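Local coordinates for protein putative acetamidase/formamidase (Yersinia enterocolitica subsp. palearctica serotype O:3, PDB 5UBU) that probably hydrolyses carbon-nitrogen bonds of linear amides other than peptides, at residues B[275-278]-B[279-283]; B[295-298]-B[299-302]. All coordinates share one frame; numbering follows the deposited sequence.

Contact 1 (275-278 with 279-283) and contact 2 (295-298 with 299-302) are both local: contact 1 lies within helix 273-291, while contact 2 takes in the N-cap and first turns of helix 296-306, the next helix in the chain. Contact 1 closes before contact 2 opens. Their centres are 15 Å apart and their nearest atoms about 7 Å apart, so they do not touch; Gln296 and Tyr300 of contact 2 nevertheless pack on helix 273-291. The centre of contact 1 is about 17 Å from the centre of the chain and that of contact 2 about 29 Å. Both meet the second and third subunits, which places this consecutive helix pair within the interfaces of the four-chain assembly.

Contact 1: B[275-278]-B[279-283]; sequences DATR and IAYRD
Four successive i to i+4 backbone hydrogen bonds, from Ile279 N to Asp275 O through Arg282 N to Arg278 O, identify this segment as regular alpha-helix; the bond from Tyr281 N to Thr277 O is 3.0 Å long and nearly straight, with an N-H...O angle of 175°. One turn apart, Thr277 and Tyr281 send their side chains out side by side in the same direction. Thr277 CG2, anti to the backbone N, meets Tyr281 CD2 at 4.0 Å, a methyl group alongside the ring. The Thr277 hydroxyl is turned back instead and hydrogen-bonds Leu273 O in the preceding turn. Ile279 CG1 lies beside the Asp275 carbonyl that accepts Ile279 N.

An i to i+3 salt bridge joins Arg278 NH1 to Asp275 OD1 at 2.8 Å. The carboxylate oxygen lies close to the guanidinium plane, 7° out of it, reached by an arm extended from CG to NE.

Asp275 OD2 bonds Thr135 OG1 of the second subunit, where Arg282 NH1 forms a salt bridge with Asp133 OD1 and NH2 a hydrogen bond with Met137 O, while Arg278 NE and Tyr281 OH bond Gly128 O and Asp227 O of the third. Within the chain, Ala276 and Thr277 pack on Val321 and Ala280 and Tyr281 on Ala323, so helix 273-291 lies against strand 319-326 of the mixed sheet.

Contact 2: B[295-298]-B[299-302]; sequences EQWD and AYML
Trp297 and Tyr300, three residues apart on the helix, set their side chains obliquely across one another. Trp297 CE3 and Tyr300 CD2 meet at 4.2 Å; the tyrosine carbon comes to the edge of the indole, near its plane, so this is apolar packing at the edge of the indole. Different first torsions bring it about: Trp297 turns CG beside its own N (chi1 -51°), whereas Tyr300 CG stands anti to its N (chi1 179°). One face of the indole takes Gln296 OE1, which lies 3.2 Å above the ring plane and offset toward the rim.

Met301, a selenomethionine, follows one turn after Trp297; its N bonds Trp297 O at 3.0 Å, and its side chain starts beside that carbonyl.

Glu295 is the N-cap. Its carboxylate spans two backbone N-H groups, OE1 accepting Asp298 N at 2.9 Å and OE2 accepting Trp297 N at 3.2 Å. Both donors approach from well above the carboxylate plane. The helix then proceeds regularly, with Ala299 N bonded to Glu295 O at 3.0 Å.

Asp298 OD1 and Tyr300 OH bond Trp158 NE1 and Leu129 N of the third subunit, and both aromatic residues touch Leu138 of the second. Within the chain, Gln296 packs on Ile285, Tyr286 and Val289, and Tyr300 on Ile285, which seats the start of helix 296-306 against helix 273-291.

Contact 1: B[275-278]-B[279-283]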
loop_
_atom_site.group_PDB
_atom_site.type_symbol
_atom_site.label_atom_id
_atom_site.label_comp_id
_atom_site.label_asym_id
_atom_site.label_seq_id
_atom_site.Cartn_x
_atom_site.Cartn_y
_atom_site.Cartn_z
ATOM N N ASP B 275 -4.319 5.658 -2.013
ATOM C CA ASP B 275 -5.129 6.496 -1.148
ATOM C C ASP B 275 -4.918 7.972 -1.436
ATOM O O ASP B 275 -5.860 8.763 -1.303
ATOM C CB ASP B 275 -4.922 6.149 0.335
ATOM C CG ASP B 275 -5.640 4.861 0.751
ATOM O OD1 ASP B 275 -6.430 4.300 -0.060
ATOM O OD2 ASP B 275 -5.427 4.440 1.920
ATOM N N ALA B 276 -3.704 8.337 -1.851
ATOM C CA ALA B 276 -3.433 9.724 -2.200
ATOM C C ALA B 276 -4.285 10.068 -3.415
ATOM O O ALA B 276 -4.887 11.152 -3.490
ATOM C CB ALA B 276 -1.966 9.930 -2.507
ATOM N N THR B 277 -4.347 9.122 -4.354
ATOM C CA THR B 277 -5.123 9.296 -5.581
ATOM C C THR B 277 -6.632 9.318 -5.290
ATOM O O THR B 277 -7.361 10.085 -5.898
ATOM C CB THR B 277 -4.815 8.193 -6.596
ATOM O OG1 THR B 277 -3.395 8.024 -6.714
ATOM C CG2 THR B 277 -5.426 8.536 -7.957
ATOM N N ARG B 278 -7.098 8.453 -4.389
ATOM C CA ARG B 278 -8.524 8.424 -4.002
ATOM C C ARG B 278 -8.963 9.751 -3.421
ATOM O O ARG B 278 -10.008 10.285 -3.792
ATOM C CB ARG B 278 -8.787 7.320 -2.986
ATOM C CG ARG B 278 -8.910 5.958 -3.615
ATOM C CD ARG B 278 -8.793 4.882 -2.577
ATOM N NE ARG B 278 -9.028 3.562 -3.140
ATOM C CZ ARG B 278 -8.577 2.424 -2.623
ATOM N NH1 ARG B 278 -7.774 2.413 -1.559
ATOM N NH2 ARG B 278 -8.880 1.278 -3.221
ATOM N N ILE B 279 -8.141 10.262 -2.504
ATOM C CA ILE B 279 -8.365 11.549 -1.850
ATOM C C ILE B 279 -8.525 12.670 -2.880
ATOM O O ILE B 279 -9.462 13.463 -2.797
ATOM C CB ILE B 279 -7.196 11.867 -0.892
ATOM C CG1 ILE B 279 -7.279 10.968 0.338
ATOM C CG2 ILE B 279 -7.248 13.310 -0.427
ATOM C CD1 ILE B 279 -6.038 10.991 1.204
ATOM N N ALA B 280 -7.607 12.712 -3.847
ATOM C CA ALA B 280 -7.622 13.730 -4.894
ATOM C C ALA B 280 -8.870 13.620 -5.755
ATOM O O ALA B 280 -9.612 14.606 -5.913
ATOM C CB ALA B 280 -6.376 13.625 -5.757
ATOM N N TYR B 281 -9.104 12.438 -6.318
ATOM C CA TYR B 281 -10.290 12.261 -7.143
ATOM C C TYR B 281 -11.588 12.518 -6.403
ATOM O O TYR B 281 -12.473 13.166 -6.948
ATOM C CB TYR B 281 -10.346 10.904 -7.851
ATOM C CG TYR B 281 -9.771 10.908 -9.250
ATOM C CD1 TYR B 281 -10.345 11.708 -10.239
ATOM C CD2 TYR B 281 -8.738 10.057 -9.616
ATOM C CE1 TYR B 281 -9.865 11.714 -11.537
ATOM C CE2 TYR B 281 -8.268 10.032 -10.920
ATOM C CZ TYR B 281 -8.839 10.873 -11.877
ATOM O OH TYR B 281 -8.368 10.877 -13.170
ATOM N N ARG B 282 -11.703 12.044 -5.166
ATOM C CA ARG B 282 -12.948 12.250 -4.419
ATOM C C ARG B 282 -13.168 13.743 -4.140
ATOM O O ARG B 282 -14.297 14.243 -4.224
ATOM C CB ARG B 282 -12.977 11.475 -3.117
ATOM C CG ARG B 282 -14.398 11.409 -2.574
ATOM C CD ARG B 282 -14.537 10.656 -1.287
ATOM N NE ARG B 282 -13.995 11.386 -0.148
ATOM C CZ ARG B 282 -14.086 10.985 1.115
ATOM N NH1 ARG B 282 -13.531 11.719 2.073
ATOM N NH2 ARG B 282 -14.709 9.852 1.427
ATOM N N ASP B 283 -12.086 14.442 -3.810
ATOM C CA ASP B 283 -12.177 15.873 -3.527
ATOM C C ASP B 283 -12.613 16.614 -4.782
ATOM O O ASP B 283 -13.411 17.545 -4.699
ATOM C CB ASP B 283 -10.850 16.457 -3.068
ATOM C CG ASP B 283 -10.982 17.911 -2.648
ATOM O OD1 ASP B 283 -11.645 18.162 -1.623
ATOM O OD2 ASP B 283 -10.409 18.800 -3.322
#

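Contact 2: B[295-298]-B[299-302]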
loop_
_atom_site.group_PDB
_atom_site.type_symbol
_atom_site.label_atom_id
_atom_site.label_comp_id
_atom_site.label_asym_id
_atom_site.label_seq_id
_atom_site.Cartn_x
_atom_site.Cartn_y
_atom_site.Cartn_z
ATOM N N GLU B 295 -23.869 16.378 -10.966
ATOM C CA GLU B 295 -24.577 15.403 -10.145
ATOM C C GLU B 295 -23.413 14.455 -9.791
ATOM O O GLU B 295 -22.552 14.185 -10.638
ATOM C CB GLU B 295 -25.715 14.743 -10.929
ATOM C CG GLU B 295 -26.510 13.679 -10.173
ATOM C CD GLU B 295 -25.825 12.323 -10.103
ATOM O OE1 GLU B 295 -25.286 11.854 -11.137
ATOM O OE2 GLU B 295 -25.872 11.696 -9.020
ATOM N N GLN B 296 -23.366 13.976 -8.552
ATOM C CA GLN B 296 -22.231 13.146 -8.090
ATOM C C GLN B 296 -21.835 11.950 -8.956
ATOM O O GLN B 296 -20.679 11.836 -9.331
ATOM C CB GLN B 296 -22.462 12.641 -6.663
ATOM C CG GLN B 296 -21.193 12.120 -6.007
ATOM C CD GLN B 296 -21.439 11.506 -4.663
ATOM O OE1 GLN B 296 -22.092 10.479 -4.538
ATOM N NE2 GLN B 296 -20.865 12.099 -3.651
ATOM N N TRP B 297 -22.783 11.064 -9.256
ATOM C CA TRP B 297 -22.460 9.864 -10.045
ATOM C C TRP B 297 -22.051 10.183 -11.469
ATOM O O TRP B 297 -21.219 9.481 -12.030
ATOM C CB TRP B 297 -23.583 8.818 -10.018
ATOM C CG TRP B 297 -24.031 8.486 -8.632
ATOM C CD1 TRP B 297 -25.292 8.604 -8.142
ATOM C CD2 TRP B 297 -23.206 8.082 -7.530
ATOM N NE1 TRP B 297 -25.324 8.233 -6.820
ATOM C CE2 TRP B 297 -24.053 7.928 -6.413
ATOM C CE3 TRP B 297 -21.837 7.821 -7.380
ATOM C CZ2 TRP B 297 -23.578 7.530 -5.159
ATOM C CZ3 TRP B 297 -21.368 7.420 -6.129
ATOM C CH2 TRP B 297 -22.241 7.277 -5.037
ATOM N N ASP B 298 -22.616 11.240 -12.046
ATOM C CA ASP B 298 -22.250 11.637 -13.399
ATOM C C ASP B 298 -20.799 12.119 -13.383
ATOM O O ASP B 298 -20.027 11.775 -14.272
ATOM C CB ASP B 298 -23.151 12.755 -13.923
ATOM C CG ASP B 298 -22.816 13.146 -15.355
ATOM O OD1 ASP B 298 -22.709 12.253 -16.225
ATOM O OD2 ASP B 298 -22.689 14.354 -15.612
ATOM N N ALA B 299 -20.441 12.909 -12.370
ATOM C CA ALA B 299 -19.075 13.433 -12.236
ATOM C C ALA B 299 -18.068 12.302 -12.110
ATOM O O ALA B 299 -17.011 12.337 -12.737
ATOM C CB ALA B 299 -18.968 14.345 -11.026
ATOM N N TYR B 300 -18.411 11.309 -11.288
ATOM C CA TYR B 300 -17.575 10.130 -11.050
ATOM C C TYR B 300 -17.334 9.351 -12.342
ATOM O O TYR B 300 -16.190 9.041 -12.689
ATOM C CB TYR B 300 -18.258 9.267 -9.982
ATOM C CG TYR B 300 -17.598 7.961 -9.581
ATOM C CD1 TYR B 300 -16.265 7.909 -9.202
ATOM C CD2 TYR B 300 -18.354 6.811 -9.439
ATOM C CE1 TYR B 300 -15.683 6.718 -8.787
ATOM C CE2 TYR B 300 -17.786 5.624 -9.017
ATOM C CZ TYR B 300 -16.453 5.585 -8.679
ATOM O OH TYR B 300 -15.905 4.396 -8.260
HETATM N N MSE B 301 -18.407 9.076 -13.073
HETATM C CA MSE B 301 -18.312 8.332 -14.327
HETATM C C MSE B 301 -17.682 9.163 -15.406
HETATM O O MSE B 301 -17.013 8.620 -16.271
HETATM C CB MSE B 301 -19.684 7.839 -14.752
HETATM C CG MSE B 301 -20.204 6.805 -13.762
HETATM SE SE MSE B 301 -22.014 6.212 -14.275
HETATM C CE MSE B 301 -21.682 5.122 -15.874
ATOM N N LEU B 302 -17.881 10.481 -15.371
ATOM C CA LEU B 302 -17.285 11.361 -16.385
ATOM C C LEU B 302 -15.767 11.429 -16.205
ATOM O O LEU B 302 -15.027 11.410 -17.192
ATOM C CB LEU B 302 -17.879 12.782 -16.340
ATOM C CG LEU B 302 -17.336 13.754 -17.393
ATOM C CD1 LEU B 302 -17.708 13.298 -18.791
ATOM C CD2 LEU B 302 -17.844 15.162 -17.159
#